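Local coordinates for protein beta-N-acetylhexosaminidase (Streptomyces plicatus, PDB 1JAK) that removes terminal N-acetylhexosamine residues from glycans as a family 20 glycoside hydrolase, probably by substrate-assisted catalysis in a TIM-barrel active site, at residues V19-L24 / L145-I151; D25-A30 / V487-Q492; D198-R202 / G215-V220; M253-N258 / V282-L287; P394-T398 / W414-V418. All blocks are in the same frame, centred on the assembly; numbering follows the deposited sequence.

Contact 1 of 5, residues V19-L24 / L145-I151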
# COMPACT_ATOMS: atom_id res chain seq x y z
N VAL A 19 -16.39 -13.56 -25.22
CA VAL A 19 -17.35 -13.19 -26.25
C VAL A 19 -18.20 -12.02 -25.75
O VAL A 19 -18.48 -11.08 -26.49
CB VAL A 19 -18.28 -14.37 -26.59
CG1 VAL A 19 -19.36 -13.93 -27.58
CG2 VAL A 19 -17.47 -15.52 -27.17
N ARG A 20 -18.60 -12.10 -24.49
CA ARG A 20 -19.42 -11.07 -23.87
C ARG A 20 -18.64 -10.34 -22.77
O ARG A 20 -17.65 -10.86 -22.26
CB ARG A 20 -20.69 -11.70 -23.28
CG ARG A 20 -21.52 -12.44 -24.32
CD ARG A 20 -22.85 -11.74 -24.60
NE ARG A 20 -22.72 -10.29 -24.79
CZ ARG A 20 -21.95 -9.70 -25.70
NH1 ARG A 20 -21.21 -10.43 -26.53
NH2 ARG A 20 -21.92 -8.38 -25.79
N PRO A 21 -19.07 -9.12 -22.41
CA PRO A 21 -18.37 -8.37 -21.37
C PRO A 21 -18.53 -8.98 -19.98
O PRO A 21 -19.56 -9.60 -19.68
CB PRO A 21 -19.00 -6.99 -21.47
CG PRO A 21 -20.41 -7.30 -21.87
CD PRO A 21 -20.22 -8.36 -22.93
N THR A 22 -17.52 -8.81 -19.14
CA THR A 22 -17.57 -9.34 -17.79
C THR A 22 -18.65 -8.55 -17.05
O THR A 22 -18.87 -7.37 -17.34
CB THR A 22 -16.23 -9.17 -17.05
OG1 THR A 22 -15.92 -7.78 -16.92
CG2 THR A 22 -15.11 -9.86 -17.83
N PRO A 23 -19.34 -9.19 -16.09
CA PRO A 23 -20.40 -8.52 -15.32
C PRO A 23 -19.93 -7.20 -14.71
O PRO A 23 -18.80 -7.09 -14.25
CB PRO A 23 -20.77 -9.56 -14.27
CG PRO A 23 -20.53 -10.85 -15.00
CD PRO A 23 -19.21 -10.59 -15.67
N LEU A 24 -20.82 -6.22 -14.69
CA LEU A 24 -20.51 -4.90 -14.15
C LEU A 24 -20.07 -4.91 -12.69
O LEU A 24 -19.34 -4.03 -12.25
CB LEU A 24 -21.72 -3.97 -14.32
CG LEU A 24 -21.56 -2.50 -13.96
CD1 LEU A 24 -20.54 -1.85 -14.88
CD2 LEU A 24 -22.90 -1.78 -14.08
N LEU A 145 -15.09 -4.47 -24.77
CA LEU A 145 -16.41 -4.27 -24.20
C LEU A 145 -16.43 -3.85 -22.73
O LEU A 145 -15.61 -4.31 -21.94
CB LEU A 145 -17.23 -5.55 -24.36
CG LEU A 145 -17.48 -6.03 -25.79
CD1 LEU A 145 -18.02 -7.45 -25.78
CD2 LEU A 145 -18.44 -5.08 -26.47
N VAL A 146 -17.37 -2.99 -22.40
CA VAL A 146 -17.56 -2.51 -21.03
C VAL A 146 -19.04 -2.66 -20.70
O VAL A 146 -19.88 -1.97 -21.28
CB VAL A 146 -17.17 -1.02 -20.89
CG1 VAL A 146 -17.34 -0.57 -19.45
CG2 VAL A 146 -15.73 -0.82 -21.35
N ALA A 147 -19.35 -3.57 -19.79
CA ALA A 147 -20.73 -3.82 -19.39
C ALA A 147 -21.54 -2.54 -19.22
O ALA A 147 -21.03 -1.54 -18.70
CB ALA A 147 -20.76 -4.64 -18.10
N GLY A 148 -22.80 -2.57 -19.64
CA GLY A 148 -23.64 -1.40 -19.53
C GLY A 148 -24.24 -1.22 -18.15
O GLY A 148 -24.50 -2.19 -17.44
N GLY A 149 -24.46 0.03 -17.76
CA GLY A 149 -25.05 0.30 -16.46
C GLY A 149 -24.38 1.44 -15.72
O GLY A 149 -23.63 2.22 -16.31
N THR A 150 -24.65 1.53 -14.43
CA THR A 150 -24.08 2.58 -13.61
C THR A 150 -23.48 2.06 -12.32
O THR A 150 -24.05 1.20 -11.65
CB THR A 150 -25.15 3.63 -13.25
OG1 THR A 150 -25.59 4.30 -14.43
CG2 THR A 150 -24.58 4.65 -12.27
N ILE A 151 -22.30 2.58 -11.98
CA ILE A 151 -21.61 2.23 -10.75
C ILE A 151 -21.40 3.53 -9.98
O ILE A 151 -20.93 4.51 -10.54
CB ILE A 151 -20.21 1.60 -11.01
CG1 ILE A 151 -20.35 0.20 -11.62
CG2 ILE A 151 -19.42 1.53 -9.71
CD1 ILE A 151 -19.02 -0.48 -11.91
O HOH W 1 -17.50 -5.26 -18.52
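Val19 O lies 3.7 Å from Leu145 CD1. Arg20 folds its bent chain back, and NH2 of its guanidinium comes near the same methyl. Pro21 lies on Leu145 at two points. Pro21 CB meets Leu145 CB at 3.7 Å, and the proline CD meets the leucine CD1. Thr22 acts through its backbone. Thr22 O takes a hydrogen bond from a water at 2.8 Å, and that water accepts one from Ala147 N. The two chains are thus bridged here by solvent. Ala147 CB sits 3.4 Å from Thr22 O and also faces Leu24. Leu24 buries the largest area of the segment. Its chi1 of -173° swings CG toward strand 145-153, with CD1 toward Ile151 and CD2 toward Gly148 to Thr150. Leu24 CD1 packs on Ile151 CD1 at 3.6 Å, and the two side chains run past each other in opposite directions. Leu24 CD2 lies 3.8 Å from Gly149 CA, where a side chain on Gly149 would clash with it. Leu24 also touches Leu129 of helix 116-129 and Val34 of strand 33-36. The arrangement is an irregular N-terminal segment laid roughly parallel along the broken strand 145-153, in the helix-backed mixed beta sheet of the family's non-catalytic domain 2.

Contact 2 of 5, residues D25-A30 / V487-Q492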
# COMPACT_ATOMS: atom_id res chain seq x y z
N ASP A 25 -20.51 -5.92 -11.94
CA ASP A 25 -20.17 -6.01 -10.52
C ASP A 25 -18.91 -6.83 -10.25
O ASP A 25 -18.44 -6.89 -9.11
CB ASP A 25 -21.32 -6.65 -9.75
CG ASP A 25 -21.42 -8.15 -10.00
OD1 ASP A 25 -21.60 -8.55 -11.16
OD2 ASP A 25 -21.31 -8.93 -9.03
N ARG A 26 -18.36 -7.45 -11.29
CA ARG A 26 -17.18 -8.29 -11.11
C ARG A 26 -15.88 -7.51 -11.05
O ARG A 26 -15.03 -7.62 -11.94
CB ARG A 26 -17.13 -9.35 -12.21
CG ARG A 26 -16.15 -10.48 -11.96
CD ARG A 26 -16.57 -11.74 -12.70
NE ARG A 26 -17.86 -12.22 -12.22
CZ ARG A 26 -18.52 -13.26 -12.74
NH1 ARG A 26 -18.00 -13.93 -13.77
NH2 ARG A 26 -19.69 -13.62 -12.24
N VAL A 27 -15.71 -6.73 -9.98
CA VAL A 27 -14.50 -5.94 -9.79
C VAL A 27 -14.10 -5.95 -8.32
O VAL A 27 -14.92 -6.19 -7.44
CB VAL A 27 -14.70 -4.47 -10.24
CG1 VAL A 27 -15.32 -4.42 -11.63
CG2 VAL A 27 -15.57 -3.75 -9.26
N ILE A 28 -12.82 -5.68 -8.07
CA ILE A 28 -12.30 -5.64 -6.70
C ILE A 28 -11.55 -4.33 -6.55
O ILE A 28 -10.70 -4.00 -7.37
CB ILE A 28 -11.31 -6.80 -6.43
CG1 ILE A 28 -12.01 -8.15 -6.60
CG2 ILE A 28 -10.75 -6.67 -5.01
CD1 ILE A 28 -11.07 -9.34 -6.53
N PRO A 29 -11.86 -3.54 -5.50
CA PRO A 29 -12.85 -3.78 -4.45
C PRO A 29 -14.29 -3.77 -4.97
O PRO A 29 -14.59 -3.15 -5.99
CB PRO A 29 -12.63 -2.61 -3.48
CG PRO A 29 -11.18 -2.27 -3.68
CD PRO A 29 -11.03 -2.37 -5.18
N ALA A 30 -15.18 -4.45 -4.26
CA ALA A 30 -16.59 -4.47 -4.65
C ALA A 30 -17.07 -3.01 -4.59
O ALA A 30 -16.83 -2.32 -3.60
CB ALA A 30 -17.39 -5.32 -3.67
N VAL A 487 -15.27 -15.51 -6.23
CA VAL A 487 -15.59 -15.59 -7.65
C VAL A 487 -15.00 -14.37 -8.36
O VAL A 487 -14.50 -14.48 -9.47
CB VAL A 487 -17.12 -15.62 -7.89
CG1 VAL A 487 -17.41 -15.57 -9.38
CG2 VAL A 487 -17.71 -16.89 -7.28
N ARG A 488 -15.07 -13.22 -7.70
CA ARG A 488 -14.52 -12.00 -8.27
C ARG A 488 -12.99 -12.08 -8.27
O ARG A 488 -12.34 -11.55 -9.17
CB ARG A 488 -14.99 -10.77 -7.48
CG ARG A 488 -16.48 -10.47 -7.69
CD ARG A 488 -16.92 -9.17 -7.03
NE ARG A 488 -17.13 -9.29 -5.58
CZ ARG A 488 -16.36 -8.71 -4.67
NH1 ARG A 488 -15.34 -7.95 -5.03
NH2 ARG A 488 -16.64 -8.87 -3.38
N LEU A 489 -12.43 -12.76 -7.27
CA LEU A 489 -10.98 -12.91 -7.21
C LEU A 489 -10.54 -13.92 -8.27
O LEU A 489 -9.53 -13.72 -8.94
CB LEU A 489 -10.55 -13.40 -5.82
CG LEU A 489 -9.04 -13.51 -5.58
CD1 LEU A 489 -8.39 -12.14 -5.74
CD2 LEU A 489 -8.77 -14.06 -4.18
N ALA A 490 -11.31 -15.00 -8.42
CA ALA A 490 -10.99 -16.02 -9.41
C ALA A 490 -10.91 -15.41 -10.80
O ALA A 490 -10.10 -15.83 -11.63
CB ALA A 490 -12.05 -17.12 -9.38
N ALA A 491 -11.76 -14.42 -11.05
CA ALA A 491 -11.83 -13.76 -12.35
C ALA A 491 -10.56 -12.99 -12.72
O ALA A 491 -10.35 -12.67 -13.88
CB ALA A 491 -13.03 -12.82 -12.38
N GLN A 492 -9.72 -12.71 -11.73
CA GLN A 492 -8.49 -11.96 -11.98
C GLN A 492 -7.40 -12.79 -12.66
O GLN A 492 -6.51 -12.24 -13.30
CB GLN A 492 -7.92 -11.41 -10.67
CG GLN A 492 -8.90 -10.60 -9.83
CD GLN A 492 -9.53 -9.44 -10.58
OE1 GLN A 492 -8.84 -8.65 -11.23
NE2 GLN A 492 -10.85 -9.32 -10.49
O HOH W 2 -12.58 -7.60 -11.68
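Arg26 and Arg488 bring the irregular segment 25-30 nearest to helix 482-490, with their CA atoms 5.4 Å apart and Arg26 at the centre of an inverse gamma turn. Arg488 does most of the work. Its chain passes Asp25, with Arg488 CD 3.4 Å from Asp25 O, and bends at chi3 (-78°) to bring the guanidinium against Ala30. The Ala30 methyl lies over one guanidinium face, toward its rim. Arg488 NH1 donates to Val27 O at 3.0 Å. The bond is bent, with an N-H...O angle of 139°, and the oxygen lies somewhat out of the guanidinium plane. NH1 also forms a salt bridge with Glu471 of helix 465-474, and Glu471 accepts from Ala30 N as well. Arg26 runs the other way. Arg26 CD rests on Ala491 CB at 3.7 Å, and Val487 CG1 stands over one face of the Arg26 guanidinium. Ile28 pushes its end against the helix, with Ile28 CD1 3.6 Å from Leu489 CA and close to the Gln492 amide. That amide is fixed by a nearly straight bond from Gln492 NE2 to Arg488 O (3.0 Å, 169°). The chemistry implies a buried arginine whose charge is probably balanced by Glu471, while its NH1 ties the N-terminal segment to helix 482-490, near the C-terminus.

Contact 3 of 5, residues D198-R202 / G215-V220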
# COMPACT_ATOMS: atom_id res chain seq x y z
N ASP A 198 17.56 -3.37 10.52
CA ASP A 198 18.86 -3.89 10.90
C ASP A 198 19.79 -4.22 9.75
O ASP A 198 21.01 -4.09 9.88
CB ASP A 198 18.67 -5.12 11.78
CG ASP A 198 17.94 -4.79 13.06
OD1 ASP A 198 18.39 -3.87 13.77
OD2 ASP A 198 16.92 -5.44 13.35
N GLN A 199 19.21 -4.63 8.62
CA GLN A 199 20.01 -5.02 7.46
C GLN A 199 20.28 -3.91 6.45
O GLN A 199 20.96 -4.14 5.44
CB GLN A 199 19.35 -6.21 6.76
CG GLN A 199 19.13 -7.41 7.68
CD GLN A 199 17.78 -7.40 8.38
OE1 GLN A 199 17.17 -6.35 8.57
NE2 GLN A 199 17.31 -8.58 8.77
N GLY A 200 19.77 -2.71 6.71
CA GLY A 200 20.02 -1.63 5.78
C GLY A 200 19.35 -0.30 6.09
O GLY A 200 18.28 -0.25 6.68
N TRP A 201 20.02 0.78 5.68
CA TRP A 201 19.52 2.14 5.85
C TRP A 201 19.37 2.59 4.40
O TRP A 201 20.35 2.67 3.67
CB TRP A 201 20.55 3.00 6.58
CG TRP A 201 20.04 4.38 6.80
CD1 TRP A 201 20.03 5.40 5.90
CD2 TRP A 201 19.37 4.86 7.97
NE1 TRP A 201 19.39 6.50 6.43
CE2 TRP A 201 18.98 6.19 7.70
CE3 TRP A 201 19.07 4.30 9.22
CZ2 TRP A 201 18.29 6.97 8.64
CZ3 TRP A 201 18.39 5.07 10.15
CH2 TRP A 201 18.01 6.40 9.86
N ARG A 202 18.14 2.90 3.99
CA ARG A 202 17.88 3.21 2.59
C ARG A 202 17.61 4.63 2.12
O ARG A 202 17.12 4.82 1.00
CB ARG A 202 16.75 2.30 2.09
CG ARG A 202 16.92 0.82 2.46
CD ARG A 202 18.21 0.22 1.91
NE ARG A 202 18.28 -1.22 2.17
CZ ARG A 202 19.40 -1.93 2.16
NH1 ARG A 202 20.56 -1.34 1.89
NH2 ARG A 202 19.37 -3.23 2.44
N GLY A 215 25.77 2.04 6.10
CA GLY A 215 24.57 1.36 6.55
C GLY A 215 23.73 0.76 5.44
O GLY A 215 22.97 -0.18 5.66
N GLY A 216 23.85 1.30 4.23
CA GLY A 216 23.07 0.76 3.13
C GLY A 216 23.90 -0.12 2.22
O GLY A 216 23.42 -0.56 1.18
N SER A 217 25.14 -0.42 2.63
CA SER A 217 26.04 -1.21 1.80
C SER A 217 25.74 -2.70 1.62
O SER A 217 26.36 -3.35 0.79
CB SER A 217 27.49 -1.05 2.28
OG SER A 217 27.69 -1.63 3.55
N THR A 218 24.80 -3.24 2.38
CA THR A 218 24.46 -4.65 2.20
C THR A 218 22.98 -4.89 2.51
O THR A 218 22.20 -3.94 2.62
CB THR A 218 25.37 -5.57 3.06
OG1 THR A 218 25.22 -6.93 2.63
CG2 THR A 218 25.04 -5.46 4.54
N GLU A 219 22.60 -6.15 2.63
CA GLU A 219 21.21 -6.52 2.91
C GLU A 219 21.19 -7.95 3.40
O GLU A 219 22.24 -8.57 3.60
CB GLU A 219 20.37 -6.42 1.62
CG GLU A 219 20.89 -7.31 0.48
CD GLU A 219 20.11 -7.14 -0.82
OE1 GLU A 219 19.48 -6.08 -1.01
OE2 GLU A 219 20.15 -8.07 -1.66
N VAL A 220 19.99 -8.49 3.60
CA VAL A 220 19.86 -9.87 4.04
C VAL A 220 20.61 -10.75 3.04
O VAL A 220 20.46 -10.60 1.82
CB VAL A 220 18.38 -10.31 4.08
CG1 VAL A 220 18.28 -11.83 4.23
CG2 VAL A 220 17.69 -9.64 5.25
O HOH W 3 23.42 -2.82 5.47
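Thr218 O is gripped by both terminal nitrogens of Arg202. Arg202 NH2 donates to Thr218 O at 2.9 Å, in the carbonyl plane and on a lone pair. Arg202 NH1 donates to the same Thr218 O at 3.2 Å, nearly along the C=O axis. The grip is end-on, with the oxygen close to the guanidinium plane. Gly200 CA lies over the centre of one guanidinium face, and a CB on Gly200 would clash with Arg202 CZ. Arg202 also donates to the carbonyls of Gly226, Ser167 and Val166. A lysine in its place would probably lose the fork on Thr218 O and leave several of these carbonyls without their donor.

Trp201 N donates to Gly215 O at 3.1 Å, from well above the carbonyl plane. A water lies in bonding distance of Gln199 O and Gly215 O. Gln199 lies alongside Val220, with Gln199 CG 3.6 Å from Val220 CG2. Gln199 OE1 accepts from Arg168, a ligand-pocket residue. Glu219 OE1 accepts from Phe170 N. It lies out of the guanidinium plane, 4.5 Å from Arg202 NH2, so only the charges can interact. The chemistry implies a buried cation held mainly by neutral peptide oxygens, which ties together two parts of one barrel excursion close to the pocket.

Contact 4 of 5, residues M253-N258 / V282-L287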
# COMPACT_ATOMS: atom_id res chain seq x y z
N MET A 253 12.51 3.13 15.12
CA MET A 253 13.27 3.46 16.33
C MET A 253 12.43 3.13 17.56
O MET A 253 11.20 3.17 17.51
CB MET A 253 13.64 4.95 16.32
CG MET A 253 12.46 5.88 16.14
SD MET A 253 12.95 7.62 16.03
CE MET A 253 13.48 7.71 14.31
N PRO A 254 13.08 2.81 18.70
CA PRO A 254 14.53 2.71 18.92
C PRO A 254 15.09 1.35 18.53
O PRO A 254 16.30 1.15 18.53
CB PRO A 254 14.65 2.99 20.42
CG PRO A 254 13.45 2.29 20.96
CD PRO A 254 12.35 2.67 19.97
N GLY A 255 14.20 0.42 18.21
CA GLY A 255 14.63 -0.91 17.80
C GLY A 255 14.81 -0.97 16.29
O GLY A 255 14.51 0.01 15.61
N HIS A 256 15.28 -2.10 15.78
CA HIS A 256 15.49 -2.26 14.33
C HIS A 256 16.37 -1.15 13.78
O HIS A 256 16.13 -0.63 12.68
CB HIS A 256 14.13 -2.26 13.62
CG HIS A 256 13.38 -3.54 13.78
ND1 HIS A 256 13.69 -4.68 13.07
CD2 HIS A 256 12.36 -3.88 14.61
CE1 HIS A 256 12.90 -5.66 13.45
NE2 HIS A 256 12.08 -5.20 14.38
N THR A 257 17.41 -0.83 14.53
CA THR A 257 18.32 0.24 14.17
C THR A 257 19.77 -0.18 13.91
O THR A 257 20.66 0.67 13.90
CB THR A 257 18.34 1.30 15.29
OG1 THR A 257 18.41 0.63 16.57
CG2 THR A 257 17.08 2.15 15.25
N ASN A 258 20.03 -1.46 13.70
CA ASN A 258 21.41 -1.87 13.50
C ASN A 258 22.15 -1.18 12.35
O ASN A 258 23.33 -0.89 12.47
CB ASN A 258 21.55 -3.38 13.30
CG ASN A 258 23.00 -3.83 13.37
OD1 ASN A 258 23.58 -3.87 14.45
ND2 ASN A 258 23.59 -4.14 12.22
N VAL A 282 15.10 -10.64 14.56
CA VAL A 282 14.65 -9.31 14.96
C VAL A 282 14.69 -9.13 16.48
O VAL A 282 14.74 -10.11 17.23
CB VAL A 282 13.17 -9.04 14.54
CG1 VAL A 282 13.00 -9.28 13.04
CG2 VAL A 282 12.21 -9.92 15.34
N GLY A 283 14.70 -7.87 16.92
CA GLY A 283 14.66 -7.55 18.34
C GLY A 283 15.94 -7.38 19.13
O GLY A 283 15.88 -7.07 20.32
N PHE A 284 17.09 -7.54 18.48
CA PHE A 284 18.38 -7.46 19.15
C PHE A 284 19.08 -6.10 19.16
O PHE A 284 20.07 -5.93 19.87
CB PHE A 284 19.32 -8.48 18.51
CG PHE A 284 19.54 -8.26 17.04
CD1 PHE A 284 20.49 -7.34 16.60
CD2 PHE A 284 18.77 -8.93 16.10
CE1 PHE A 284 20.67 -7.10 15.24
CE2 PHE A 284 18.94 -8.70 14.73
CZ PHE A 284 19.89 -7.78 14.30
N SER A 285 18.59 -5.16 18.37
CA SER A 285 19.21 -3.84 18.29
C SER A 285 18.48 -2.75 19.06
O SER A 285 17.26 -2.82 19.24
CB SER A 285 19.33 -3.42 16.83
OG SER A 285 18.05 -3.42 16.23
N SER A 286 19.22 -1.74 19.49
CA SER A 286 18.61 -0.62 20.20
C SER A 286 19.46 0.63 20.23
O SER A 286 20.68 0.57 20.42
CB SER A 286 18.29 -1.02 21.65
OG SER A 286 17.72 0.09 22.35
N LEU A 287 18.83 1.78 20.01
CA LEU A 287 19.55 3.04 20.10
C LEU A 287 19.83 3.15 21.59
O LEU A 287 19.15 2.50 22.39
CB LEU A 287 18.66 4.20 19.65
CG LEU A 287 18.24 4.21 18.18
CD1 LEU A 287 17.35 5.42 17.91
CD2 LEU A 287 19.48 4.25 17.31
O HOH W 4 15.33 -4.18 17.92
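His256 sets its ring beside Val282, with His256 CE1 3.6 Å from Val282 CB. The bond to its CB leaves away from 282-287, and chi1 of -76° turns the ring back to the valine. Both ring nitrogens are bonded: ND1 to Asp197 and NE2 to Glu320. Val282 CG1 also meets CE1. Ser285 places OG between its own N and C (chi1 58°), and from there Ser285 OG lies 3.1 Å from His256 N and 3.2 Å from Thr257 N. That hydroxyl is hydrogen-bonded to Asp198. A water bridges His256 N and Ser285 O.

Thr257 OG1 donates to Pro254 O at 2.9 Å. Leu287 N donates to Pro254 O at 3.0 Å from the opposite face of the carbonyl plane. Leu287 crosses Thr257 at about a right angle. Its CD2 packs on Thr257 CB and CG2, while Leu287 CD1 reaches Met253 CB at 4.1 Å. A cis peptide bond precedes Pro254. The two segments belong to the excursion between strand 246-250 and helix 292-307 of the TIM barrel, one before and one after helix 258-263 in sequence. They form part of the sugar-binding pocket, where His256 and Val282 both touch the bound inhibitor.

Contact 5 of 5, residues P394-T398 / W414-V418. With IFG ((2R,3R,4S,5R)-2-acetamido-3,4-dihydroxy-5-hydroxymethyl-piperidine), chain F.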
# COMPACT_ATOMS: atom_id res chain seq x y z
N PRO A 394 -3.21 -6.97 10.96
CA PRO A 394 -2.92 -8.16 11.76
C PRO A 394 -1.90 -9.06 11.07
O PRO A 394 -2.03 -9.36 9.89
CB PRO A 394 -4.29 -8.84 11.90
CG PRO A 394 -5.27 -7.69 11.74
CD PRO A 394 -4.65 -6.91 10.62
N ALA A 395 -0.90 -9.50 11.83
CA ALA A 395 0.15 -10.35 11.27
C ALA A 395 -0.36 -11.69 10.75
O ALA A 395 0.27 -12.30 9.89
CB ALA A 395 1.25 -10.58 12.31
N ASP A 396 -1.50 -12.15 11.27
CA ASP A 396 -2.06 -13.41 10.82
C ASP A 396 -3.22 -13.18 9.84
O ASP A 396 -4.07 -14.05 9.65
CB ASP A 396 -2.53 -14.26 12.02
CG ASP A 396 -3.60 -13.57 12.85
OD1 ASP A 396 -3.80 -12.35 12.71
OD2 ASP A 396 -4.24 -14.27 13.67
N ARG A 397 -3.22 -12.00 9.22
CA ARG A 397 -4.26 -11.64 8.26
C ARG A 397 -3.72 -10.93 7.02
O ARG A 397 -3.89 -11.41 5.90
CB ARG A 397 -5.30 -10.71 8.90
CG ARG A 397 -6.00 -11.26 10.12
CD ARG A 397 -7.08 -12.25 9.74
NE ARG A 397 -7.78 -12.73 10.93
CZ ARG A 397 -8.85 -13.52 10.89
NH1 ARG A 397 -9.35 -13.90 9.73
NH2 ARG A 397 -9.41 -13.92 12.03
N THR A 398 -3.07 -9.79 7.23
CA THR A 398 -2.58 -8.99 6.10
C THR A 398 -1.07 -8.88 5.87
O THR A 398 -0.63 -8.07 5.06
CB THR A 398 -3.16 -7.57 6.16
OG1 THR A 398 -2.57 -6.85 7.26
CG2 THR A 398 -4.67 -7.62 6.35
N TRP A 414 5.99 -17.64 11.43
CA TRP A 414 5.86 -17.37 12.86
C TRP A 414 4.44 -16.99 13.30
O TRP A 414 4.07 -17.21 14.46
CB TRP A 414 6.85 -16.29 13.30
CG TRP A 414 6.57 -14.94 12.71
CD1 TRP A 414 7.09 -14.42 11.55
CD2 TRP A 414 5.69 -13.94 13.23
NE1 TRP A 414 6.59 -13.16 11.33
CE2 TRP A 414 5.72 -12.84 12.35
CE3 TRP A 414 4.87 -13.87 14.37
CZ2 TRP A 414 4.97 -11.68 12.56
CZ3 TRP A 414 4.12 -12.72 14.58
CH2 TRP A 414 4.17 -11.64 13.68
N ALA A 415 3.66 -16.42 12.39
CA ALA A 415 2.29 -16.02 12.71
C ALA A 415 1.31 -17.08 12.23
O ALA A 415 0.11 -16.81 12.08
CB ALA A 415 1.97 -14.67 12.06
N GLY A 416 1.81 -18.29 12.01
CA GLY A 416 0.97 -19.36 11.52
C GLY A 416 0.85 -19.22 10.02
O GLY A 416 1.61 -18.46 9.41
N TYR A 417 -0.09 -19.94 9.41
CA TYR A 417 -0.28 -19.86 7.97
C TYR A 417 -1.47 -18.97 7.66
O TYR A 417 -2.41 -18.89 8.45
CB TYR A 417 -0.46 -21.26 7.40
CG TYR A 417 0.77 -22.09 7.61
CD1 TYR A 417 1.99 -21.70 7.05
CD2 TYR A 417 0.76 -23.22 8.44
CE1 TYR A 417 3.16 -22.39 7.32
CE2 TYR A 417 1.94 -23.92 8.71
CZ TYR A 417 3.13 -23.50 8.14
OH TYR A 417 4.31 -24.16 8.41
N VAL A 418 -1.42 -18.30 6.52
CA VAL A 418 -2.50 -17.39 6.16
C VAL A 418 -2.96 -17.59 4.73
O VAL A 418 -2.38 -17.03 3.80
CB VAL A 418 -2.05 -15.92 6.36
CG1 VAL A 418 -3.20 -14.97 6.04
CG2 VAL A 418 -1.58 -15.72 7.80
N1 IFG F . 7.89 -8.37 12.57
C2 IFG F . 8.75 -7.19 12.27
C3 IFG F . 9.11 -6.99 10.74
C4 IFG F . 9.38 -8.30 9.98
C5 IFG F . 8.20 -9.25 10.22
C6 IFG F . 8.29 -10.59 9.50
C7 IFG F . 6.80 -5.70 12.47
C8 IFG F . 6.06 -4.47 12.91
C9 IFG F . 7.98 -9.56 11.71
N2 IFG F . 8.10 -5.97 12.79
O7 IFG F . 6.17 -6.50 11.79
O3 IFG F . 10.24 -6.14 10.64
O4 IFG F . 10.57 -8.89 10.50
O6 IFG F . 7.00 -11.18 9.35
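Ala395 CB meets the far rim of the Trp414 indole, 3.4 Å from Trp414 CH2, where two parts of one long loop of the TIM barrel close up between strand 389-392 and helix 420-424. A second apolar pair joins Ala395 CB to Ala415 CB at 4.2 Å. The Ala415 methyl also lies over one face of the Trp414 ring.

Other methyls pack on carbonyl oxygens. Ala415 CB is 3.6 Å from Ala395 O. Val418 CG2 is 3.5 Å from Asp396 O, and Val418 CG1 is 3.6 Å from Arg397 O.

The polar groups mostly bind outward. Asp396 forms a salt bridge with Arg422. Arg397 donates to Arg422 O and forms a salt bridge with Asp370. Within segment 394-398, Pro394 O accepts from both Arg397 N and Thr398 N.

Ligand binding falls to Trp414, whose indole edge faces the inhibitor. A leucine here would probably leave the inhibitor's O6 without its indole donor and Ala395 without its ring neighbour. Asp401 and Glu450 are among the other residues hydrogen-bonded to the inhibitor. The indole N-H points almost straight at the hydroxyl: Trp414 NE1 to IFG O6 is 2.8 Å at 166°, with O6 in the ring plane.

Contacts 1 and 2 adjoin in sequence, with centres 13 Å apart, and their segments alternate along the chain. Contact 1 lies in domain 2, on strand 145-153 of the mixed sheet. Contact 2 joins the two ends of the chain through helix 482-490. The long loop it closes holds contacts 3, 4 and 5, in that order, all in the catalytic barrel. Contacts 3 and 4 are 13 Å apart between centres, and Asp198 probably bonds to Asn258 N between them. Contact 5 lies about 22 Å from contact 4, centre to centre. Contacts 4 and 5 supply pocket residues. Contacts 1 and 3 are 48 Å apart between centres, on opposite sides of the chain's centre, so domain packing is separate from the pocket.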